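Side-chain contacts in protease Do-like 2, chloroplastic (Arabidopsis thaliana, PDB 4FLN), which acts as a chloroplast serine protease that makes the primary cleavage of the photodamaged D1 protein of photosystem II: residues Ala44-Ala49 with Pro203-Gln208; Arg108-Lys113 with Glu131-Gly136; Val155-Pro158 with Thr163-Val166. One frame throughout, in Å; residues are numbered along the deposited sequence.

Contact 1 of 3, residues Ala44-Ala49 with Pro203-Gln208; sequences ASFLNA and PAFNDQ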
ATOM      1  N   ALA B  44      -2.021  17.681 -44.764  1.00130.80           N
ATOM      2  CA  ALA B  44      -1.918  16.248 -44.516  1.00128.97           C
ATOM      3  C   ALA B  44      -0.722  15.625 -45.232  1.00119.93           C
ATOM      4  O   ALA B  44      -0.417  14.447 -45.040  1.00118.61           O
ATOM      5  CB  ALA B  44      -3.211  15.544 -44.922  1.00132.82           C
ATOM      6  N   SER B  45      -0.057  16.415 -46.065  1.00112.36           N
ATOM      7  CA  SER B  45       1.133  15.947 -46.763  1.00104.69           C
ATOM      8  C   SER B  45       2.250  15.695 -45.764  1.00 92.18           C
ATOM      9  O   SER B  45       3.054  14.779 -45.935  1.00 84.61           O
ATOM     10  CB  SER B  45       1.590  16.980 -47.790  1.00107.23           C
ATOM     11  OG  SER B  45       2.026  18.167 -47.150  1.00107.67           O
ATOM     12  N   PHE B  46       2.290  16.522 -44.721  1.00 91.62           N
ATOM     13  CA  PHE B  46       3.325  16.437 -43.697  1.00 83.97           C
ATOM     14  C   PHE B  46       3.185  15.157 -42.898  1.00 78.39           C
ATOM     15  O   PHE B  46       4.168  14.460 -42.648  1.00 85.08           O
ATOM     16  CB  PHE B  46       3.280  17.649 -42.760  1.00 85.83           C
ATOM     17  CG  PHE B  46       3.766  18.925 -43.391  1.00 90.11           C
ATOM     18  CD1 PHE B  46       5.052  19.016 -43.901  1.00 92.41           C
ATOM     19  CD2 PHE B  46       2.943  20.037 -43.465  1.00 92.64           C
ATOM     20  CE1 PHE B  46       5.505  20.189 -44.487  1.00 92.10           C
ATOM     21  CE2 PHE B  46       3.394  21.214 -44.045  1.00 94.42           C
ATOM     22  CZ  PHE B  46       4.678  21.286 -44.557  1.00 90.16           C
ATOM     23  N   LEU B  47       1.957  14.847 -42.502  1.00 70.23           N
ATOM     24  CA  LEU B  47       1.693  13.646 -41.724  1.00 72.58           C
ATOM     25  C   LEU B  47       2.046  12.390 -42.517  1.00 76.19           C
ATOM     26  O   LEU B  47       2.259  11.318 -41.946  1.00 77.49           O
ATOM     27  CB  LEU B  47       0.229  13.602 -41.284  1.00 73.45           C
ATOM     28  CG  LEU B  47      -0.336  14.899 -40.703  1.00 72.50           C
ATOM     29  CD1 LEU B  47      -1.615  14.612 -39.945  1.00 70.84           C
ATOM     30  CD2 LEU B  47       0.674  15.579 -39.791  1.00 73.83           C
ATOM     31  N   ASN B  48       2.115  12.530 -43.836  1.00 80.13           N
ATOM     32  CA  ASN B  48       2.410  11.395 -44.700  1.00 88.35           C
ATOM     33  C   ASN B  48       3.882  11.002 -44.653  1.00 83.09           C
ATOM     34  O   ASN B  48       4.277   9.933 -45.128  1.00 84.53           O
ATOM     35  CB  ASN B  48       1.952  11.671 -46.134  1.00 95.16           C
ATOM     36  CG  ASN B  48       0.469  11.400 -46.332  1.00101.57           C
ATOM     37  OD1 ASN B  48       0.066  10.263 -46.579  1.00105.08           O
ATOM     38  ND2 ASN B  48      -0.351  12.442 -46.215  1.00 99.65           N
ATOM     39  N   ALA B  49       4.688  11.869 -44.057  1.00 70.18           N
ATOM     40  CA  ALA B  49       6.104  11.589 -43.904  1.00 68.51           C
ATOM     41  C   ALA B  49       6.369  10.808 -42.627  1.00 64.94           C
ATOM     42  O   ALA B  49       7.482  10.334 -42.409  1.00 66.30           O
ATOM     43  CB  ALA B  49       6.887  12.881 -43.899  1.00 78.49           C
ATOM     44  N   PRO B 203       8.110  13.104 -35.495  1.00 40.79           N
ATOM     45  CA  PRO B 203       8.550  14.501 -35.607  1.00 43.33           C
ATOM     46  C   PRO B 203       7.819  15.494 -34.693  1.00 45.17           C
ATOM     47  O   PRO B 203       6.634  15.326 -34.398  1.00 44.05           O
ATOM     48  CB  PRO B 203       8.242  14.834 -37.071  1.00 47.60           C
ATOM     49  CG  PRO B 203       7.010  14.028 -37.358  1.00 51.14           C
ATOM     50  CD  PRO B 203       7.127  12.756 -36.539  1.00 48.43           C
ATOM     51  N   ALA B 204       8.538  16.530 -34.263  1.00 49.48           N
ATOM     52  CA  ALA B 204       7.940  17.708 -33.631  1.00 44.49           C
ATOM     53  C   ALA B 204       8.029  18.908 -34.585  1.00 52.63           C
ATOM     54  O   ALA B 204       9.123  19.271 -35.020  1.00 59.29           O
ATOM     55  CB  ALA B 204       8.641  18.007 -32.347  1.00 34.43           C
ATOM     56  N   PHE B 205       6.885  19.521 -34.901  1.00 50.30           N
ATOM     57  CA  PHE B 205       6.788  20.528 -35.972  1.00 48.63           C
ATOM     58  C   PHE B 205       6.659  21.990 -35.528  1.00 50.97           C
ATOM     59  O   PHE B 205       6.055  22.288 -34.502  1.00 55.23           O
ATOM     60  CB  PHE B 205       5.564  20.256 -36.848  1.00 52.09           C
ATOM     61  CG  PHE B 205       5.713  19.105 -37.794  1.00 52.46           C
ATOM     62  CD1 PHE B 205       6.493  19.218 -38.930  1.00 53.47           C
ATOM     63  CD2 PHE B 205       5.019  17.921 -37.576  1.00 50.62           C
ATOM     64  CE1 PHE B 205       6.605  18.159 -39.817  1.00 54.55           C
ATOM     65  CE2 PHE B 205       5.126  16.860 -38.460  1.00 48.32           C
ATOM     66  CZ  PHE B 205       5.918  16.979 -39.582  1.00 49.63           C
ATOM     67  N   ASN B 206       7.186  22.887 -36.361  1.00 59.40           N
ATOM     68  CA  ASN B 206       6.885  24.318 -36.316  1.00 57.56           C
ATOM     69  C   ASN B 206       5.462  24.520 -36.740  1.00 62.90           C
ATOM     70  O   ASN B 206       4.750  23.569 -37.035  1.00 73.01           O
ATOM     71  CB  ASN B 206       7.660  25.056 -37.400  1.00 65.59           C
ATOM     72  CG  ASN B 206       9.074  25.305 -37.038  1.00 73.80           C
ATOM     73  OD1 ASN B 206       9.961  25.160 -37.873  1.00 79.35           O
ATOM     74  ND2 ASN B 206       9.311  25.697 -35.792  1.00 74.59           N
ATOM     75  N   ASP B 207       5.052  25.776 -36.815  1.00 67.93           N
ATOM     76  CA  ASP B 207       3.830  26.097 -37.530  1.00 81.38           C
ATOM     77  C   ASP B 207       4.150  26.319 -39.013  1.00 78.81           C
ATOM     78  O   ASP B 207       3.252  26.506 -39.833  1.00 85.05           O
ATOM     79  CB  ASP B 207       3.118  27.308 -36.919  1.00 87.79           C
ATOM     80  CG  ASP B 207       4.053  28.472 -36.675  1.00102.28           C
ATOM     81  OD1 ASP B 207       5.026  28.628 -37.445  1.00106.38           O
ATOM     82  OD2 ASP B 207       3.818  29.227 -35.706  1.00108.40           O
ATOM     83  N   GLN B 208       5.435  26.287 -39.355  1.00 64.26           N
ATOM     84  CA  GLN B 208       5.833  26.355 -40.758  1.00 63.22           C
ATOM     85  C   GLN B 208       6.043  24.976 -41.383  1.00 62.38           C
ATOM     86  O   GLN B 208       6.415  24.871 -42.543  1.00 61.13           O
ATOM     87  CB  GLN B 208       7.095  27.197 -40.933  1.00 67.87           C
ATOM     88  CG  GLN B 208       6.867  28.687 -40.833  1.00 77.87           C
ATOM     89  CD  GLN B 208       7.863  29.347 -39.902  1.00 97.48           C
ATOM     90  OE1 GLN B 208       8.182  28.809 -38.836  1.00104.86           O
ATOM     91  NE2 GLN B 208       8.368  30.512 -40.301  1.00 99.95           N
TER
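The rings of Phe46 and Phe205 meet at a slant, in neither a stack nor an edge-to-face pair. Their centroids are 5.9 Å apart and their planes differ by 52°. Ser45 OG lies over one face of the Phe46 ring, off toward the rim. The contact sits at the second beta barrel of the trypsin-like protease fold. Phe205 is on strand 203-205 of that barrel. Phe46 is on the short, weakly bonded helix 44-47, just ahead of strand 50-57 of the first barrel. The contact therefore brings the N-terminal entry to one barrel against a strand of the other.

The packing is apolar, and the two segments share no hydrogen bond. Its nearest approach is from Phe46 CB to Phe205 CZ, at 4.2 Å, so the far end of one ring reaches the base of the other side chain. Both side chains leave the backbone toward the other segment, and with CG anti to the carbonyl carbon (chi1 -72° for Phe46 and -75° for Phe205) the two rings come within reach of each other.

Phe205 is buried, and its side chain also touches Thr153 and Val155 of strand 151-156. Leu140 lies against both Phe205 and Ala49. Phe46 is partly exposed, so this side of the pair is nearer the surface. A backbone bond of 3.0 Å runs from Ala49 N to Phe46 O. At the outer end of the Phe46 ring, CZ comes 4.5 Å from the backbone atom Gln208 O.

Contact 2 of 3, residues Arg108-Lys113 with Glu131-Gly136; sequences RKYVAK and EDFWKG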
ATOM      1  N   ARG B 108       0.018  -2.838 -46.067  1.00 88.88           N
ATOM      2  CA  ARG B 108       1.247  -3.632 -46.019  1.00 92.95           C
ATOM      3  C   ARG B 108       2.315  -3.046 -45.085  1.00 88.50           C
ATOM      4  O   ARG B 108       2.523  -1.837 -45.049  1.00 89.64           O
ATOM      5  CB  ARG B 108       1.815  -3.781 -47.439  1.00101.97           C
ATOM      6  CG  ARG B 108       3.082  -4.625 -47.561  1.00114.19           C
ATOM      7  CD  ARG B 108       3.745  -4.419 -48.928  1.00124.13           C
ATOM      8  NE  ARG B 108       4.983  -5.185 -49.080  1.00132.03           N
ATOM      9  CZ  ARG B 108       5.799  -5.090 -50.129  1.00134.35           C
ATOM     10  NH1 ARG B 108       5.512  -4.256 -51.119  1.00134.84           N
ATOM     11  NH2 ARG B 108       6.904  -5.825 -50.186  1.00131.46           N
ATOM     12  N   LYS B 109       2.977  -3.914 -44.323  1.00 84.87           N
ATOM     13  CA  LYS B 109       4.163  -3.536 -43.555  1.00 80.03           C
ATOM     14  C   LYS B 109       5.419  -3.717 -44.405  1.00 91.22           C
ATOM     15  O   LYS B 109       5.500  -4.653 -45.198  1.00103.47           O
ATOM     16  CB  LYS B 109       4.288  -4.399 -42.299  1.00 73.29           C
ATOM     17  CG  LYS B 109       3.758  -3.758 -41.033  1.00 72.02           C
ATOM     18  CD  LYS B 109       2.754  -4.660 -40.334  1.00 66.51           C
ATOM     19  CE  LYS B 109       3.161  -4.922 -38.901  1.00 71.01           C
ATOM     20  NZ  LYS B 109       2.118  -5.683 -38.153  1.00 82.32           N
ATOM     21  N   TYR B 110       6.403  -2.838 -44.243  1.00 85.23           N
ATOM     22  CA  TYR B 110       7.678  -3.033 -44.922  1.00 75.12           C
ATOM     23  C   TYR B 110       8.770  -3.349 -43.908  1.00 83.28           C
ATOM     24  O   TYR B 110       8.543  -3.303 -42.700  1.00 96.14           O
ATOM     25  CB  TYR B 110       8.034  -1.803 -45.754  1.00 69.50           C
ATOM     26  CG  TYR B 110       7.089  -1.603 -46.910  1.00 77.09           C
ATOM     27  CD1 TYR B 110       5.843  -1.029 -46.717  1.00 81.55           C
ATOM     28  CD2 TYR B 110       7.427  -2.015 -48.193  1.00 84.84           C
ATOM     29  CE1 TYR B 110       4.962  -0.856 -47.772  1.00 86.12           C
ATOM     30  CE2 TYR B 110       6.553  -1.845 -49.255  1.00 86.32           C
ATOM     31  CZ  TYR B 110       5.323  -1.264 -49.036  1.00 85.21           C
ATOM     32  OH  TYR B 110       4.447  -1.086 -50.078  1.00 87.26           O
ATOM     33  N   VAL B 111       9.965  -3.654 -44.394  1.00 79.12           N
ATOM     34  CA  VAL B 111      11.006  -4.163 -43.513  1.00 80.91           C
ATOM     35  C   VAL B 111      12.235  -3.260 -43.541  1.00 77.02           C
ATOM     36  O   VAL B 111      12.749  -2.920 -44.608  1.00 77.17           O
ATOM     37  CB  VAL B 111      11.364  -5.617 -43.873  1.00 82.46           C
ATOM     38  CG1 VAL B 111      11.797  -5.708 -45.327  1.00 83.34           C
ATOM     39  CG2 VAL B 111      12.426  -6.170 -42.925  1.00 77.88           C
ATOM     40  N   ALA B 112      12.695  -2.866 -42.358  1.00 68.96           N
ATOM     41  CA  ALA B 112      13.697  -1.812 -42.259  1.00 61.19           C
ATOM     42  C   ALA B 112      14.966  -2.281 -41.577  1.00 67.37           C
ATOM     43  O   ALA B 112      14.937  -3.162 -40.713  1.00 67.72           O
ATOM     44  CB  ALA B 112      13.122  -0.596 -41.527  1.00 49.82           C
ATOM     45  N   LYS B 113      16.079  -1.672 -41.968  1.00 73.58           N
ATOM     46  CA  LYS B 113      17.373  -1.984 -41.379  1.00 76.48           C
ATOM     47  C   LYS B 113      17.890  -0.807 -40.548  1.00 61.99           C
ATOM     48  O   LYS B 113      17.692   0.354 -40.913  1.00 61.23           O
ATOM     49  CB  LYS B 113      18.370  -2.353 -42.475  1.00 77.75           C
ATOM     50  N   GLU B 131      11.470   0.871 -53.025  1.00113.90           N
ATOM     51  CA  GLU B 131      10.957   1.193 -54.356  1.00114.08           C
ATOM     52  C   GLU B 131       9.440   1.316 -54.450  1.00118.76           C
ATOM     53  O   GLU B 131       8.912   1.793 -55.452  1.00129.03           O
ATOM     54  CB  GLU B 131      11.470   0.182 -55.370  1.00114.77           C
ATOM     55  N   ASP B 132       8.749   0.894 -53.400  1.00112.87           N
ATOM     56  CA  ASP B 132       7.294   0.968 -53.335  1.00107.82           C
ATOM     57  C   ASP B 132       6.973   1.870 -52.160  1.00102.86           C
ATOM     58  O   ASP B 132       6.319   2.904 -52.302  1.00104.61           O
ATOM     59  CB  ASP B 132       6.667  -0.422 -53.161  1.00108.33           C
ATOM     60  CG  ASP B 132       5.933  -0.904 -54.418  1.00102.54           C
ATOM     61  OD1 ASP B 132       5.487  -0.060 -55.224  1.00 92.66           O
ATOM     62  OD2 ASP B 132       5.793  -2.131 -54.596  1.00103.37           O
ATOM     63  N   PHE B 133       7.451   1.453 -50.994  1.00 95.67           N
ATOM     64  CA  PHE B 133       7.430   2.276 -49.798  1.00 89.48           C
ATOM     65  C   PHE B 133       7.830   3.705 -50.158  1.00 86.86           C
ATOM     66  O   PHE B 133       7.057   4.645 -49.968  1.00 86.90           O
ATOM     67  CB  PHE B 133       8.427   1.700 -48.797  1.00 87.14           C
ATOM     68  CG  PHE B 133       8.524   2.468 -47.517  1.00 79.91           C
ATOM     69  CD1 PHE B 133       7.743   2.126 -46.428  1.00 80.33           C
ATOM     70  CD2 PHE B 133       9.414   3.513 -47.390  1.00 80.46           C
ATOM     71  CE1 PHE B 133       7.837   2.820 -45.240  1.00 79.27           C
ATOM     72  CE2 PHE B 133       9.514   4.215 -46.204  1.00 84.37           C
ATOM     73  CZ  PHE B 133       8.723   3.866 -45.127  1.00 81.92           C
ATOM     74  N   TRP B 134       9.046   3.862 -50.666  1.00 80.51           N
ATOM     75  CA  TRP B 134       9.576   5.179 -51.017  1.00 76.90           C
ATOM     76  C   TRP B 134       8.866   5.894 -52.165  1.00 73.87           C
ATOM     77  O   TRP B 134       9.177   7.048 -52.456  1.00 70.09           O
ATOM     78  CB  TRP B 134      11.070   5.077 -51.318  1.00 80.49           C
ATOM     79  CG  TRP B 134      11.843   4.675 -50.118  1.00 81.98           C
ATOM     80  CD1 TRP B 134      12.411   3.458 -49.870  1.00 79.17           C
ATOM     81  CD2 TRP B 134      12.107   5.486 -48.969  1.00 74.54           C
ATOM     82  NE1 TRP B 134      13.026   3.470 -48.641  1.00 77.44           N
ATOM     83  CE2 TRP B 134      12.852   4.705 -48.069  1.00 74.78           C
ATOM     84  CE3 TRP B 134      11.791   6.802 -48.620  1.00 66.94           C
ATOM     85  CZ2 TRP B 134      13.285   5.195 -46.840  1.00 69.91           C
ATOM     86  CZ3 TRP B 134      12.224   7.285 -47.408  1.00 70.71           C
ATOM     87  CH2 TRP B 134      12.964   6.485 -46.531  1.00 68.34           C
ATOM     88  N   LYS B 135       7.937   5.211 -52.828  1.00 77.24           N
ATOM     89  CA  LYS B 135       7.204   5.826 -53.935  1.00 81.35           C
ATOM     90  C   LYS B 135       6.361   7.024 -53.480  1.00 90.59           C
ATOM     91  O   LYS B 135       5.558   6.920 -52.548  1.00 88.82           O
ATOM     92  CB  LYS B 135       6.333   4.796 -54.646  1.00 72.34           C
ATOM     93  N   GLY B 136       6.558   8.160 -54.146  1.00 91.90           N
ATOM     94  CA  GLY B 136       5.765   9.352 -53.901  1.00 89.85           C
ATOM     95  C   GLY B 136       5.936   9.922 -52.508  1.00 94.83           C
ATOM     96  O   GLY B 136       5.078  10.660 -52.020  1.00 89.76           O
TER
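This is an edge-to-face aromatic contact at the open end of a beta hairpin in the first barrel. Tyr110 is on strand 110-118. Phe133 is in the loop that follows the partner strand 123-129. The edge of Phe133 is turned toward the face of Tyr110, with the planes at 69°. Phe133 CD1 lies 3.7 Å from Tyr110 CD1. Phe133 CB makes a CH-pi contact over the same ring, 3.9 Å from the Tyr110 centroid. CG anti to the backbone N (chi1 179°) then carries the phenyl edge to it.

The opposite face of Tyr110 carries Arg108 CG. At the outer end of the ring, Tyr110 OH is 3.9 Å from Asp132 CB. Arg108 NH1 and Asp132 OD2 are 4.1 Å apart, too far for a salt bridge. Replacing Tyr110 by an alanine would probably leave Phe133 without the face it packs on and Arg108 freer to turn.

Lys135 N bonds to Asp132 O and closes a type I beta turn around Phe133. The Phe133 side chain also packs on Met80, Leu86 and Val128. The arrangement is an aromatic pair joining one strand of an antiparallel hairpin to the loop after its partner, in a trypsin-like barrel.

Contact 3 of 3, residues Val155-Pro158 with Thr163-Val166; sequences VGYP and TISV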
ATOM      1  N   VAL B 155       3.769  14.652 -33.828  1.00 42.62           N
ATOM      2  CA  VAL B 155       3.017  13.672 -34.612  1.00 34.40           C
ATOM      3  C   VAL B 155       3.575  12.256 -34.463  1.00 40.78           C
ATOM      4  O   VAL B 155       4.782  12.033 -34.579  1.00 46.09           O
ATOM      5  CB  VAL B 155       3.017  14.047 -36.102  1.00 40.19           C
ATOM      6  CG1 VAL B 155       2.319  12.988 -36.916  1.00 39.87           C
ATOM      7  CG2 VAL B 155       2.340  15.395 -36.299  1.00 48.72           C
ATOM      8  N   GLY B 156       2.695  11.292 -34.222  1.00 41.22           N
ATOM      9  CA  GLY B 156       3.129   9.926 -34.002  1.00 48.85           C
ATOM     10  C   GLY B 156       2.007   8.909 -33.961  1.00 55.44           C
ATOM     11  O   GLY B 156       0.845   9.230 -34.203  1.00 60.43           O
ATOM     12  N   TYR B 157       2.356   7.668 -33.658  1.00 50.85           N
ATOM     13  CA  TYR B 157       1.367   6.608 -33.600  1.00 53.51           C
ATOM     14  C   TYR B 157       1.207   6.080 -32.183  1.00 56.31           C
ATOM     15  O   TYR B 157       2.071   5.369 -31.686  1.00 54.52           O
ATOM     16  CB  TYR B 157       1.755   5.473 -34.548  1.00 53.77           C
ATOM     17  CG  TYR B 157       1.754   5.897 -35.995  1.00 52.98           C
ATOM     18  CD1 TYR B 157       0.637   5.699 -36.794  1.00 50.79           C
ATOM     19  CD2 TYR B 157       2.859   6.514 -36.559  1.00 45.53           C
ATOM     20  CE1 TYR B 157       0.624   6.098 -38.113  1.00 44.11           C
ATOM     21  CE2 TYR B 157       2.857   6.917 -37.878  1.00 40.23           C
ATOM     22  CZ  TYR B 157       1.734   6.707 -38.652  1.00 45.22           C
ATOM     23  OH  TYR B 157       1.721   7.097 -39.973  1.00 49.09           O
ATOM     24  N   PRO B 158       0.071   6.396 -31.540  1.00 70.67           N
ATOM     25  CA  PRO B 158      -0.165   5.956 -30.159  1.00 70.57           C
ATOM     26  C   PRO B 158      -0.084   4.439 -30.059  1.00 71.78           C
ATOM     27  O   PRO B 158      -0.234   3.747 -31.070  1.00 69.45           O
ATOM     28  CB  PRO B 158      -1.611   6.392 -29.889  1.00 66.14           C
ATOM     29  CG  PRO B 158      -1.942   7.385 -30.944  1.00 67.11           C
ATOM     30  CD  PRO B 158      -1.117   7.035 -32.134  1.00 68.92           C
ATOM     31  N   THR B 163      -4.320   4.431 -36.264  1.00 60.80           N
ATOM     32  CA  THR B 163      -4.445   5.829 -36.673  1.00 50.53           C
ATOM     33  C   THR B 163      -3.370   6.747 -36.088  1.00 50.46           C
ATOM     34  O   THR B 163      -2.891   6.535 -34.977  1.00 57.38           O
ATOM     35  CB  THR B 163      -5.878   6.355 -36.353  1.00 57.15           C
ATOM     36  OG1 THR B 163      -6.619   6.476 -37.567  1.00 59.80           O
ATOM     37  CG2 THR B 163      -5.864   7.708 -35.644  1.00 56.25           C
ATOM     38  N   ILE B 164      -2.994   7.769 -36.846  1.00 48.16           N
ATOM     39  CA  ILE B 164      -1.995   8.731 -36.392  1.00 51.20           C
ATOM     40  C   ILE B 164      -2.608   9.773 -35.452  1.00 54.62           C
ATOM     41  O   ILE B 164      -3.775  10.129 -35.598  1.00 64.28           O
ATOM     42  CB  ILE B 164      -1.350   9.451 -37.589  1.00 52.92           C
ATOM     43  CG1 ILE B 164       0.170   9.503 -37.433  1.00 58.39           C
ATOM     44  CG2 ILE B 164      -1.939  10.842 -37.757  1.00 53.09           C
ATOM     45  CD1 ILE B 164       0.888  10.091 -38.634  1.00 66.15           C
ATOM     46  N   SER B 165      -1.824  10.264 -34.496  1.00 46.48           N
ATOM     47  CA  SER B 165      -2.316  11.270 -33.562  1.00 47.66           C
ATOM     48  C   SER B 165      -1.407  12.500 -33.487  1.00 48.07           C
ATOM     49  O   SER B 165      -0.274  12.468 -33.954  1.00 51.05           O
ATOM     50  CB  SER B 165      -2.536  10.667 -32.178  1.00 53.17           C
ATOM     51  OG  SER B 165      -1.345  10.074 -31.702  1.00 62.38           O
ATOM     52  N   VAL B 166      -1.932  13.579 -32.905  1.00 46.14           N
ATOM     53  CA  VAL B 166      -1.300  14.898 -32.927  1.00 45.93           C
ATOM     54  C   VAL B 166      -1.503  15.620 -31.594  1.00 52.01           C
ATOM     55  O   VAL B 166      -2.584  15.566 -31.013  1.00 60.89           O
ATOM     56  CB  VAL B 166      -1.911  15.789 -34.035  1.00 46.11           C
ATOM     57  CG1 VAL B 166      -1.284  17.167 -34.025  1.00 49.02           C
ATOM     58  CG2 VAL B 166      -1.728  15.149 -35.389  1.00 52.62           C
TER
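Ile164 packs on Tyr157 and Val155 at the apolar centre of this contact. Its CG1 lies over one face of the Tyr157 ring, 3.6 Å from the centroid and 18° off the normal. This is a CH-pi contact. Ile164 CD1 reaches on to Val155 CG1, at 3.7 Å. Beyond Val155, on the same face of the sheet, Val166 lies beside it and points the same way. Their CG2 atoms are 4.2 Å apart. These two residues form a non-hydrogen-bonded antiparallel pair. Tyr157 has CG beside its backbone N (chi1 -64°), which brings the face of the ring under Ile164 CG1.

The polar part is the hydrogen-bonded pair of Gly156 and Ser165. Ser165 N bonds to Gly156 O at 2.9 Å, and the bond is nearly straight. Gly156 N returns a bond to Ser165 O at 3.2 Å. Val155 CA adds a CA-H...O contact to the same Ser165 O. Pro158 CD lies 3.4 Å from Thr163 O at the turn side of the pairing.

Further out, Tyr157 OH is hydrogen-bonded to Val50 O, and Tyr157 N to Ser77 OG. The second subunit also reaches this end: its Arg173 makes a weak hydrogen bond to Thr163 O, and its Leu148 packs on Ile164. The arrangement is a beta hairpin, formed by the first two strands of the second barrel of the trypsin-like fold.

In the fold
Contacts 1 and 3 are neighbours, with centres about 12 Å apart. Strands 203-205 and 151-156 lie next to each other in the second barrel, where Pro203 O is 3.0 Å from Val155 N, a probable hydrogen bond. Val155 is shared apolar ground: its CG2 is 3.8 Å from Phe205 CE2 and 3.9 Å from Leu47 CD2. Contact 2 stands apart in the first barrel, its centre about 19 Å from each of the others, and touches neither. Contact 3 is near the probable active site: from the position of Gly156 it is about 8 Å to the side chain of Ser200 and about 12 Å to that of His91, both assigned by similarity. Contacts 1 and 2 lie away from it.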